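Local coordinates for extracellular solute-binding protein family 5 (Brucella melitensis, PDB 4ONY) that probably captures peptides or related solutes in the periplasm and hands them to an ABC transporter for uptake, at residues R71-D76 / N81-T86; M88-S91 / T97-S100; P233-W236 / S242-G245; G278-W283 / G347-T352; D300-G305 / I574-K579. All blocks are in the same frame, centred on the assembly; numbering follows the deposited sequence. Where two conformers were deposited one is given.

Contact 1: residues R71-D76 / N81-T86; sequences RGLYND and NMVYQT
With its ring carbon CG anti to the backbone N (chi1 -180°), Y74 runs alongside N81, whose CG stands anti to its own carbonyl carbon (chi1 -53°). The two side chains point the same way with ring and amide planes nearly parallel (11° apart), and N81 OD1 hangs over one face of the Y74 ring, 3.7 Å from Y74 CD1. The same oxygen takes the N-H of N75, but N81 OD1 to N75 N is modelled at only 2.5 Å, so the exact length is doubtful. At the edge of the tyrosine ring, in its plane, Y84 O lies 3.5 Å from Y74 CD1, and the methyl T86 CG2 comes up near the hydroxyl end. L73 O is gripped twice: Y84 N donates to it at 3.1 Å, and V83 N reaches L73 O at 3.3 Å. Beside this bifurcated acceptor, L73 CD2 packs on V83 CG2 at 3.8 Å. The chain of M82 bends back at its thioether, putting M82 CE 3.6 Å from G72 CA. F61 sets its ring edge-to-face against both Y74 and Y84. L73, M82 and V83 all rest on Y229 of strand 226-231, while V218 and Y216 of strand 216-222 take L73 and M82, so this irregular loop lies against the four-stranded mixed sheet.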
# COMPACT_ATOMS: atom_id res chain seq x y z
N ARG A 71 15.01 -8.01 6.28
CA ARG A 71 14.50 -6.68 6.05
C ARG A 71 15.67 -5.71 5.88
O ARG A 71 16.75 -5.91 6.44
CB ARG A 71 13.66 -6.21 7.26
CG ARG A 71 12.39 -7.01 7.53
CD ARG A 71 11.28 -6.70 6.53
NE ARG A 71 10.98 -5.27 6.62
CZ ARG A 71 10.16 -4.70 7.51
NH1 ARG A 71 9.45 -5.44 8.36
NH2 ARG A 71 10.02 -3.36 7.50
N GLY A 72 15.42 -4.64 5.16
CA GLY A 72 16.31 -3.49 5.10
C GLY A 72 17.20 -3.45 3.85
O GLY A 72 17.83 -2.43 3.59
N LEU A 73 17.24 -4.51 3.07
CA LEU A 73 18.18 -4.58 1.96
C LEU A 73 17.69 -3.78 0.77
O LEU A 73 18.46 -3.03 0.15
CB LEU A 73 18.44 -6.04 1.56
CG LEU A 73 19.08 -6.89 2.64
CD1 LEU A 73 18.93 -8.37 2.29
CD2 LEU A 73 20.56 -6.55 2.78
N TYR A 74 16.42 -3.97 0.43
CA TYR A 74 15.82 -3.42 -0.76
C TYR A 74 14.28 -3.45 -0.61
O TYR A 74 13.73 -4.39 -0.05
CB TYR A 74 16.22 -4.25 -1.99
CG TYR A 74 15.63 -3.71 -3.27
CD1 TYR A 74 16.18 -2.59 -3.88
CD2 TYR A 74 14.51 -4.29 -3.84
CE1 TYR A 74 15.66 -2.09 -5.06
CE2 TYR A 74 13.95 -3.78 -5.00
CZ TYR A 74 14.53 -2.67 -5.60
OH TYR A 74 14.02 -2.16 -6.75
N ASN A 75 13.62 -2.43 -1.07
CA ASN A 75 12.13 -2.37 -1.04
C ASN A 75 11.51 -2.55 0.34
O ASN A 75 10.54 -3.29 0.52
CB ASN A 75 11.55 -3.44 -1.97
CG ASN A 75 10.06 -3.23 -2.22
OD1 ASN A 75 9.56 -2.12 -2.05
ND2 ASN A 75 9.35 -4.29 -2.59
N ASP A 76 12.11 -1.94 1.34
CA ASP A 76 11.64 -2.15 2.67
C ASP A 76 10.60 -1.04 3.00
O ASP A 76 10.87 0.13 2.79
CB ASP A 76 12.79 -2.13 3.64
CG ASP A 76 12.36 -2.54 5.03
OD1 ASP A 76 11.74 -1.70 5.74
OD2 ASP A 76 12.67 -3.69 5.42
N ASN A 81 15.59 1.53 0.72
CA ASN A 81 16.67 0.77 0.12
C ASN A 81 18.02 1.10 0.76
O ASN A 81 18.76 1.96 0.29
CB ASN A 81 16.66 1.00 -1.42
CG ASN A 81 15.29 0.71 -2.06
OD1 ASN A 81 14.50 -0.16 -1.62
ND2 ASN A 81 14.98 1.46 -3.09
N MET A 82 18.37 0.39 1.82
CA MET A 82 19.61 0.67 2.53
C MET A 82 20.91 0.10 1.95
O MET A 82 22.01 0.69 2.15
CB MET A 82 19.47 0.26 3.98
CG MET A 82 18.46 1.15 4.74
SD MET A 82 18.63 0.96 6.51
CE MET A 82 17.95 -0.70 6.65
N VAL A 83 20.82 -1.01 1.22
CA VAL A 83 21.99 -1.63 0.61
C VAL A 83 21.95 -1.51 -0.92
O VAL A 83 22.87 -0.98 -1.53
CB VAL A 83 22.12 -3.11 1.02
CG1 VAL A 83 23.25 -3.80 0.29
CG2 VAL A 83 22.34 -3.18 2.54
N TYR A 84 20.88 -2.00 -1.53
CA TYR A 84 20.72 -1.92 -2.95
C TYR A 84 19.92 -0.69 -3.33
O TYR A 84 18.81 -0.48 -2.82
CB TYR A 84 20.00 -3.16 -3.43
CG TYR A 84 20.84 -4.44 -3.29
CD1 TYR A 84 21.95 -4.66 -4.09
CD2 TYR A 84 20.49 -5.42 -2.37
CE1 TYR A 84 22.73 -5.82 -3.96
CE2 TYR A 84 21.23 -6.59 -2.25
CZ TYR A 84 22.34 -6.78 -3.04
OH TYR A 84 23.06 -7.93 -2.94
N GLN A 85 20.46 0.11 -4.25
CA GLN A 85 19.82 1.34 -4.67
C GLN A 85 19.27 1.24 -6.07
O GLN A 85 19.61 0.36 -6.84
CB GLN A 85 20.82 2.47 -4.63
CG GLN A 85 21.38 2.72 -3.26
CD GLN A 85 22.32 3.92 -3.22
OE1 GLN A 85 23.27 3.99 -3.97
NE2 GLN A 85 22.02 4.87 -2.33
N THR A 86 18.39 2.17 -6.36
CA THR A 86 17.76 2.31 -7.66
C THR A 86 18.39 3.50 -8.41
O THR A 86 19.18 4.28 -7.83
CB THR A 86 16.27 2.61 -7.48
OG1 THR A 86 16.15 3.77 -6.64
CG2 THR A 86 15.60 1.44 -6.85

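Contact 2: residues M88-S91 / T97-S100; sequences MLRS and TLYS
L89 and Y99 clasp each other through a reciprocal pair of backbone bonds, L89 N to Y99 O at 2.7 Å and Y99 N to L89 O at 2.8 Å; this is the tight centre of the contact. Next to it, the non-hydrogen-bonded pair R90 and L98 puts both side chains on one face of the sheet. L98 CG stands anti to the carbonyl carbon (chi1 -52°), and its methyl CD2 comes in 3.6 Å from R90 CA while also touching the arginine's CD. On the other side of the L89-Y99 pair, M88 CB lies 3.8 Å from L98 CB, and the thioether bends so that M88 CE settles by the L98 carbonyl. On the opposite face from L98, S91 CB meets the ring edge of Y99, whose hydroxyl bonds to E94. Toward the turn the pairing is looser. A single bond, S91 N to T97 O at 3.0 Å, still ties the strands there. Beyond it a water takes over, accepting from R90 NE at 2.9 Å and from T97 N while donating to S91 O. The water sits at the edge of the guanidinium, in its plane, and NH2 of the same R90 goes to P95 O in the turn. Antiparallel pairing closed by a short connection makes this a beta hairpin, here part of the antiparallel sheet in which strand 97-108 also pairs with 18-20 and 114-119.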
# COMPACT_ATOMS: atom_id res chain seq x y z
N MET A 88 16.82 6.09 -9.50
CA MET A 88 16.19 7.35 -9.00
C MET A 88 15.40 7.03 -7.75
O MET A 88 14.96 5.88 -7.56
CB MET A 88 15.29 7.96 -10.07
CG MET A 88 16.04 8.29 -11.36
SD MET A 88 15.06 9.19 -12.57
CE MET A 88 14.98 10.78 -11.75
N LEU A 89 15.26 8.04 -6.90
CA LEU A 89 14.68 7.87 -5.57
C LEU A 89 13.30 8.51 -5.47
O LEU A 89 13.12 9.69 -5.79
CB LEU A 89 15.58 8.56 -4.54
CG LEU A 89 15.15 8.51 -3.09
CD1 LEU A 89 15.15 7.11 -2.52
CD2 LEU A 89 16.05 9.42 -2.27
N ARG A 90 12.35 7.74 -4.97
CA ARG A 90 11.00 8.23 -4.84
C ARG A 90 10.88 9.28 -3.70
O ARG A 90 11.30 9.01 -2.57
CB ARG A 90 10.16 7.00 -4.51
CG ARG A 90 8.70 7.26 -4.35
CD ARG A 90 8.03 6.99 -5.64
NE ARG A 90 6.60 7.11 -5.51
CZ ARG A 90 5.75 6.11 -5.65
NH1 ARG A 90 6.17 4.90 -5.90
NH2 ARG A 90 4.45 6.33 -5.55
N SER A 91 10.33 10.46 -3.97
CA SER A 91 9.96 11.35 -2.88
C SER A 91 8.69 10.85 -2.19
O SER A 91 7.69 10.56 -2.84
CB SER A 91 9.68 12.77 -3.34
OG SER A 91 9.08 13.55 -2.29
N THR A 97 6.67 10.84 -7.89
CA THR A 97 7.81 11.56 -8.47
C THR A 97 9.12 10.97 -7.94
O THR A 97 9.27 10.73 -6.75
CB THR A 97 7.76 13.03 -8.15
OG1 THR A 97 6.53 13.60 -8.62
CG2 THR A 97 8.96 13.78 -8.83
N LEU A 98 10.05 10.76 -8.87
CA LEU A 98 11.41 10.29 -8.59
C LEU A 98 12.44 11.39 -8.81
O LEU A 98 12.30 12.18 -9.75
CB LEU A 98 11.73 9.15 -9.55
CG LEU A 98 10.71 7.99 -9.62
CD1 LEU A 98 11.10 6.99 -10.68
CD2 LEU A 98 10.64 7.29 -8.27
N TYR A 99 13.47 11.43 -7.98
CA TYR A 99 14.58 12.38 -8.11
C TYR A 99 15.90 11.61 -8.25
O TYR A 99 15.94 10.38 -8.07
CB TYR A 99 14.63 13.35 -6.90
CG TYR A 99 13.44 14.28 -6.87
CD1 TYR A 99 13.44 15.44 -7.60
CD2 TYR A 99 12.27 13.94 -6.15
CE1 TYR A 99 12.33 16.28 -7.66
CE2 TYR A 99 11.17 14.76 -6.18
CZ TYR A 99 11.19 15.93 -6.97
OH TYR A 99 10.08 16.79 -7.05
N SER A 100 16.97 12.33 -8.59
CA SER A 100 18.28 11.74 -8.87
C SER A 100 18.83 10.89 -7.71
O SER A 100 18.66 11.22 -6.54
CB SER A 100 19.28 12.82 -9.25
OG SER A 100 18.84 13.48 -10.43
O HOH W 1 6.36 9.92 -4.95

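Contact 3: residues P233-W236 / S242-G245; sequences PDYW and SQRG
Y235 and Q243 meet although their backbones stay well apart, with Y235 CA 10.7 Å from Q243 CA and neither segment in a regular helix or strand. The contact is therefore made by side chains alone. Y235 has its CG anti to the backbone N (chi1 169°), which sends the ring straight across the gap. Q243 answers by bending at chi2 (-77°), bringing its amide to the phenol end. There Y235 OH donates to Q243 OE1, modelled at 2.5 Å, so short that the exact length is doubtful. The hydroxyl comes from above the carbonyl plane of the amide and not along a lone pair. Seen from the tyrosine, the oxygen sits at the ring edge, 3.4 Å from Y235 CZ. The two side chains cross at about a right angle, with ring and amide planes 69° apart, so they do not stack. The amide is pinned at its other end as well: Q243 NE2 donates to S242 O at 3.1 Å, which fixes the flip of the group and leaves OE1 turned to the tyrosine. Q243 OE1 has a second donor in N247 ND2, and Y235 OH also accepts from Q85 NE2. Since both residues are buried, these bonds satisfy polar atoms otherwise costly to bury. W236 joins the same network by giving its indole N-H to Q85 OE1. The two residues thus tie together two parts of the long irregular loop that links the antiparallel neighbours 226-231 and 251-257 of the mixed sheet in this family 5 solute-binding fold.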
# COMPACT_ATOMS: atom_id res chain seq x y z
N PRO A 233 31.01 5.26 6.37
CA PRO A 233 31.33 6.69 6.40
C PRO A 233 31.74 7.26 5.05
O PRO A 233 31.69 8.46 4.88
CB PRO A 233 32.49 6.79 7.40
CG PRO A 233 32.97 5.40 7.61
CD PRO A 233 31.84 4.47 7.30
N ASP A 234 32.14 6.41 4.11
CA ASP A 234 32.51 6.87 2.78
C ASP A 234 31.38 6.71 1.76
O ASP A 234 31.65 6.71 0.55
CB ASP A 234 33.72 6.07 2.27
CG ASP A 234 34.55 6.83 1.27
OD1 ASP A 234 34.65 8.07 1.29
OD2 ASP A 234 35.16 6.17 0.42
N TYR A 235 30.14 6.55 2.23
CA TYR A 235 28.97 6.45 1.35
C TYR A 235 29.04 7.53 0.24
O TYR A 235 29.13 8.69 0.53
CB TYR A 235 27.70 6.59 2.17
CG TYR A 235 26.44 6.76 1.34
CD1 TYR A 235 26.14 5.88 0.33
CD2 TYR A 235 25.59 7.82 1.56
CE1 TYR A 235 25.01 6.04 -0.46
CE2 TYR A 235 24.43 7.96 0.79
CZ TYR A 235 24.16 7.08 -0.22
OH TYR A 235 23.04 7.25 -0.97
N TRP A 236 29.02 7.10 -1.00
CA TRP A 236 29.22 7.96 -2.14
C TRP A 236 28.16 9.08 -2.26
O TRP A 236 28.45 10.16 -2.76
CB TRP A 236 29.16 7.11 -3.45
CG TRP A 236 27.74 6.76 -3.83
CD1 TRP A 236 27.04 5.65 -3.45
CD2 TRP A 236 26.87 7.53 -4.66
NE1 TRP A 236 25.77 5.70 -3.96
CE2 TRP A 236 25.63 6.83 -4.71
CE3 TRP A 236 27.00 8.74 -5.36
CZ2 TRP A 236 24.53 7.31 -5.44
CZ3 TRP A 236 25.92 9.23 -6.08
CH2 TRP A 236 24.69 8.52 -6.12
N SER A 242 19.23 14.89 -2.71
CA SER A 242 18.25 13.83 -2.47
C SER A 242 18.59 12.90 -1.28
O SER A 242 17.81 12.03 -0.94
CB SER A 242 18.05 12.97 -3.72
OG SER A 242 19.24 12.30 -4.10
N GLN A 243 19.75 13.09 -0.65
CA GLN A 243 20.11 12.31 0.55
C GLN A 243 20.31 13.18 1.80
O GLN A 243 20.61 12.68 2.89
CB GLN A 243 21.35 11.48 0.27
CG GLN A 243 21.18 10.42 -0.82
CD GLN A 243 20.43 9.19 -0.31
OE1 GLN A 243 21.02 8.24 0.16
NE2 GLN A 243 19.11 9.27 -0.33
N ARG A 244 20.14 14.47 1.64
CA ARG A 244 20.38 15.37 2.74
C ARG A 244 19.31 15.22 3.86
O ARG A 244 18.14 15.28 3.57
CB ARG A 244 20.44 16.79 2.24
CG ARG A 244 20.75 17.75 3.37
CD ARG A 244 21.53 18.94 2.89
NE ARG A 244 21.95 19.74 4.06
CZ ARG A 244 22.36 21.00 4.00
NH1 ARG A 244 22.40 21.64 2.82
NH2 ARG A 244 22.72 21.63 5.11
N GLY A 245 19.76 15.01 5.10
CA GLY A 245 18.90 14.67 6.26
C GLY A 245 18.35 13.24 6.35
O GLY A 245 17.46 12.95 7.17

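Contact 4: residues G278-W283 / G347-T352; sequences GNPIRW and GQYRRT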
# COMPACT_ATOMS: atom_id res chain seq x y z
N GLY A 278 -0.53 -0.70 15.45
CA GLY A 278 -1.79 -0.84 14.71
C GLY A 278 -3.01 -1.35 15.49
O GLY A 278 -4.11 -1.46 14.94
N ASN A 279 -2.81 -1.70 16.75
CA ASN A 279 -3.85 -2.28 17.53
C ASN A 279 -4.48 -1.24 18.46
O ASN A 279 -3.80 -0.75 19.37
CB ASN A 279 -3.24 -3.42 18.31
CG ASN A 279 -4.27 -4.14 19.15
OD1 ASN A 279 -5.17 -3.53 19.73
ND2 ASN A 279 -4.09 -5.44 19.27
N PRO A 280 -5.77 -0.91 18.25
CA PRO A 280 -6.38 0.19 18.95
C PRO A 280 -6.62 -0.06 20.42
O PRO A 280 -6.61 0.90 21.21
CB PRO A 280 -7.72 0.39 18.24
CG PRO A 280 -7.99 -0.87 17.55
CD PRO A 280 -6.68 -1.53 17.29
N ILE A 281 -6.86 -1.31 20.79
CA ILE A 281 -7.07 -1.67 22.18
C ILE A 281 -5.74 -1.50 22.93
O ILE A 281 -5.70 -0.90 24.03
CB ILE A 281 -7.60 -3.12 22.32
CG1 ILE A 281 -8.97 -3.25 21.62
CG2 ILE A 281 -7.74 -3.53 23.77
CD1 ILE A 281 -10.01 -2.27 22.13
N ARG A 282 -4.65 -2.00 22.34
CA ARG A 282 -3.33 -1.85 22.97
C ARG A 282 -2.95 -0.38 23.13
O ARG A 282 -2.52 0.05 24.19
CB ARG A 282 -2.23 -2.60 22.18
CG ARG A 282 -0.86 -2.61 22.85
CD ARG A 282 0.04 -3.76 22.34
NE ARG A 282 0.20 -3.59 20.92
CZ ARG A 282 0.31 -4.57 20.04
NH1 ARG A 282 0.37 -5.83 20.42
NH2 ARG A 282 0.40 -4.26 18.78
N TRP A 283 -3.13 0.41 22.08
CA TRP A 283 -2.82 1.84 22.14
C TRP A 283 -3.60 2.53 23.27
O TRP A 283 -3.07 3.32 24.00
CB TRP A 283 -3.18 2.48 20.81
CG TRP A 283 -2.70 3.94 20.61
CD1 TRP A 283 -3.51 5.05 20.53
CD2 TRP A 283 -1.37 4.42 20.43
NE1 TRP A 283 -2.77 6.16 20.30
CE2 TRP A 283 -1.44 5.82 20.22
CE3 TRP A 283 -0.12 3.81 20.39
CZ2 TRP A 283 -0.31 6.61 19.98
CZ3 TRP A 283 1.01 4.61 20.14
CH2 TRP A 283 0.90 5.99 19.93
N GLY A 347 -13.55 3.48 20.51
CA GLY A 347 -13.72 4.71 19.76
C GLY A 347 -12.57 5.10 18.85
O GLY A 347 -12.58 6.19 18.31
N GLN A 348 -11.62 4.22 18.62
CA GLN A 348 -10.38 4.64 17.93
C GLN A 348 -10.47 4.68 16.43
O GLN A 348 -9.65 5.39 15.78
CB GLN A 348 -9.21 3.71 18.25
CG GLN A 348 -8.81 3.72 19.69
CD GLN A 348 -8.36 5.09 20.13
OE1 GLN A 348 -7.50 5.69 19.55
NE2 GLN A 348 -9.04 5.61 21.12
N TYR A 349 -11.44 3.97 15.86
CA TYR A 349 -11.56 3.92 14.42
C TYR A 349 -12.42 5.07 13.86
O TYR A 349 -13.16 5.75 14.59
CB TYR A 349 -12.14 2.59 13.95
CG TYR A 349 -11.25 1.38 14.01
CD1 TYR A 349 -10.14 1.29 13.22
CD2 TYR A 349 -11.56 0.30 14.81
CE1 TYR A 349 -9.31 0.18 13.24
CE2 TYR A 349 -10.77 -0.81 14.84
CZ TYR A 349 -9.64 -0.86 14.05
OH TYR A 349 -8.87 -1.95 14.09
N ARG A 350 -12.29 5.28 12.56
CA ARG A 350 -13.12 6.16 11.81
C ARG A 350 -13.70 5.35 10.67
O ARG A 350 -13.04 4.46 10.10
CB ARG A 350 -12.32 7.37 11.25
CG ARG A 350 -12.98 8.74 11.47
CD ARG A 350 -12.50 9.56 12.73
NE ARG A 350 -12.59 8.81 14.00
CZ ARG A 350 -12.28 9.28 15.23
NH1 ARG A 350 -12.36 8.47 16.29
NH2 ARG A 350 -11.88 10.52 15.43
N ARG A 351 -14.92 5.71 10.29
CA ARG A 351 -15.62 4.99 9.25
C ARG A 351 -14.93 5.17 7.90
O ARG A 351 -14.57 6.28 7.52
CB ARG A 351 -17.07 5.51 9.12
CG ARG A 351 -17.94 4.63 8.21
CD ARG A 351 -18.27 3.27 8.83
NE ARG A 351 -18.80 2.29 7.88
CZ ARG A 351 -20.12 2.03 7.67
NH1 ARG A 351 -21.07 2.68 8.32
NH2 ARG A 351 -20.46 1.09 6.81
N THR A 352 -14.77 4.09 7.16
CA THR A 352 -14.23 4.16 5.81
C THR A 352 -15.42 4.34 4.87
O THR A 352 -16.43 3.66 4.99
CB THR A 352 -13.48 2.86 5.46
OG1 THR A 352 -12.32 2.72 6.31
CG2 THR A 352 -13.07 2.86 4.01
O HOH W 2 -6.66 -2.01 13.10
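Two backbone N-H groups grip N279 OD1, capping the helix that presses P280 against Q348 and Y349. R282 N supplies the good bond, 3.1 Å to N279 OD1, and I281 N adds a weak one. This N-cap starts helix 280-285, and the residues it meets lead into strand 350-351, an outer strand of the six-stranded mixed sheet. P280 fills the joint in both directions. Its CB lies 3.6 Å from Q348 CB, aliphatic against aliphatic. Its CG, further round the ring, sits 3.9 Å from Y349 CZ, and the proline and tyrosine cross obliquely with no stacking. The phenol oxygen is also beside the proline, with Y349 OH 3.7 Å from P280 CG. A water donates to G278 O at 3.2 Å and lies beside Y349 OH, but so close in the model that a bridge is doubtful. Strand 566-571 backs the joint through W567, which touches both P280 and Q348 and stacks on W283. Y349 also meets the ring of Y561 and packs on F337 of helix 337-344. Q348 folds at chi2 (-61°), and its NE2 is held by A346 O. That leaves the amide oxygen at the indole edge, near the ring plane of W283, with Q348 OE1 4.2 Å from W283 CD1.

Contact 5: residues D300-G305 / I574-K579; sequences DTFEKG and IEHPQK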
# COMPACT_ATOMS: atom_id res chain seq x y z
N ASP A 300 3.60 9.15 19.73
CA ASP A 300 3.48 10.10 18.64
C ASP A 300 2.32 9.70 17.72
O ASP A 300 2.05 8.51 17.54
CB ASP A 300 4.71 10.13 17.75
CG ASP A 300 5.67 11.22 18.08
OD1 ASP A 300 5.33 12.10 18.85
OD2 ASP A 300 6.80 11.21 17.57
N THR A 301 1.69 10.69 17.13
CA THR A 301 0.74 10.46 16.09
C THR A 301 1.02 11.32 14.85
O THR A 301 1.56 12.42 14.95
CB THR A 301 -0.66 10.75 16.58
OG1 THR A 301 -0.82 12.16 16.61
CG2 THR A 301 -0.94 10.13 17.95
N PHE A 302 0.66 10.77 13.69
CA PHE A 302 0.90 11.40 12.41
C PHE A 302 -0.32 11.24 11.50
O PHE A 302 -1.13 10.36 11.71
CB PHE A 302 2.08 10.72 11.72
CG PHE A 302 3.34 10.65 12.56
CD1 PHE A 302 3.55 9.59 13.40
CD2 PHE A 302 4.30 11.62 12.48
CE1 PHE A 302 4.68 9.50 14.18
CE2 PHE A 302 5.44 11.56 13.24
CZ PHE A 302 5.61 10.50 14.12
N GLU A 303 -0.46 12.12 10.51
CA GLU A 303 -1.48 11.94 9.51
C GLU A 303 -0.81 11.82 8.20
O GLU A 303 0.32 12.24 8.04
CB GLU A 303 -2.44 13.12 9.48
CG GLU A 303 -3.28 13.20 10.72
CD GLU A 303 -4.16 14.44 10.72
OE1 GLU A 303 -3.66 15.51 11.17
OE2 GLU A 303 -5.32 14.32 10.28
N LYS A 304 -1.50 11.22 7.27
CA LYS A 304 -0.95 11.03 5.95
C LYS A 304 -2.05 11.29 4.94
O LYS A 304 -3.23 11.18 5.27
CB LYS A 304 -0.36 9.63 5.82
CG LYS A 304 -1.38 8.49 5.87
CD LYS A 304 -0.63 7.17 5.86
CE LYS A 304 -1.55 5.95 5.94
NZ LYS A 304 -2.14 5.65 4.61
N GLY A 305 -1.64 11.64 3.73
CA GLY A 305 -2.54 11.87 2.65
C GLY A 305 -2.56 10.76 1.60
O GLY A 305 -3.33 10.84 0.65
N ILE A 574 15.02 9.24 20.52
CA ILE A 574 14.78 9.25 19.09
C ILE A 574 13.94 10.46 18.73
O ILE A 574 12.89 10.65 19.36
CB ILE A 574 13.98 8.00 18.66
CG1 ILE A 574 14.73 6.72 19.07
CG2 ILE A 574 13.73 8.01 17.16
CD1 ILE A 574 16.11 6.58 18.52
N GLU A 575 14.36 11.24 17.71
CA GLU A 575 13.60 12.40 17.25
C GLU A 575 13.31 12.36 15.75
O GLU A 575 13.88 11.53 15.02
CB GLU A 575 14.36 13.66 17.63
CG GLU A 575 14.47 13.79 19.15
CD GLU A 575 15.11 15.09 19.59
OE1 GLU A 575 15.70 15.78 18.74
OE2 GLU A 575 15.02 15.43 20.78
N HIS A 576 12.43 13.23 15.31
CA HIS A 576 12.04 13.31 13.90
C HIS A 576 11.74 14.74 13.51
O HIS A 576 11.51 15.59 14.39
CB HIS A 576 10.84 12.41 13.62
CG HIS A 576 9.63 12.77 14.42
ND1 HIS A 576 8.87 13.90 14.18
CD2 HIS A 576 9.04 12.14 15.46
CE1 HIS A 576 7.88 13.96 15.04
NE2 HIS A 576 7.95 12.90 15.82
N PRO A 577 11.74 15.02 12.20
CA PRO A 577 11.38 16.38 11.79
C PRO A 577 9.97 16.75 12.20
O PRO A 577 9.11 15.88 12.29
CB PRO A 577 11.49 16.34 10.27
CG PRO A 577 12.30 15.16 9.94
CD PRO A 577 12.09 14.18 11.05
N GLN A 578 9.76 18.05 12.43
CA GLN A 578 8.44 18.63 12.68
C GLN A 578 7.48 18.30 11.54
O GLN A 578 6.36 17.82 11.76
CB GLN A 578 8.61 20.19 12.81
N LYS A 579 7.93 18.53 10.32
CA LYS A 579 7.14 18.21 9.11
C LYS A 579 7.00 16.70 8.88
O LYS A 579 7.97 15.91 9.04
CB LYS A 579 7.77 18.82 7.86
CG LYS A 579 7.71 20.31 7.84
CD LYS A 579 8.43 20.91 6.63
CE LYS A 579 7.53 20.93 5.41
NZ LYS A 579 7.51 22.31 4.86
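H576 faces D300 and F302, two residues that point from the same side of strand 297-302, an outer strand of a three-stranded antiparallel sheet. The central strand of that sheet, 566-571, runs on to the short strand 574-575 just before the histidine. The backbones remain distant, with D300 CA 10.3 Å from H576 CA, so the side chains span the gap from opposite directions.

The polar part is a His-carboxylate hydrogen bond. H576 NE2 donates to D300 OD2 at 2.7 Å, with the acceptor close to the imidazole plane but the nitrogen well above the plane of the carboxylate. H576 takes the first torsion that puts CG between the backbone N and the carbonyl carbon (chi1 60°), and this turns NE2 toward the aspartate. On the other side of the ring H576 ND1 donates to P577 O, also at 2.7 Å and almost straight (170°). The two bonds fix the rotation of the imidazole. D300 OD2 also forms a salt bridge with R570 NE of the central strand. With both nitrogens acting as donors, the ring is plausibly protonated; the carboxylate could favour that form, although R570 on the same oxygen would oppose it.

The aromatic part is a T-shaped pair. F302 turns its edge to one face of H576, centroids 5.2 Å apart and planes at 63°, while Y585 and W590 adjoin the phenylalanine and histidine rings respectively. The phenylalanine arrives over the rim of the imidazole and not its middle: F302 CZ lies 3.8 Å from H576 NE2, the nitrogen that holds the aspartate.

Contacts 1, 2 and 3 follow one another along the chain and cluster, with centres 14 to 15 Å apart. The Q85 amide links contacts 1 and 3, and S242 OG bonds to S100 O between contacts 2 and 3. Contacts 4 and 5, centres 18 Å apart, have segments that alternate in sequence; W283 packs there against D300 and T301. Strand 566-571 lies behind both, with W567 at contact 4 and R570 at contact 5, in the sheet 274-277, 566-571, 297-302. Contacts 2 and 4 lie on opposite sides of the chain's centre. Contact 5 ties late sequence to mid-chain, consistent with the periplasmic binding protein fold, whose lobes combine chain segments distant in sequence.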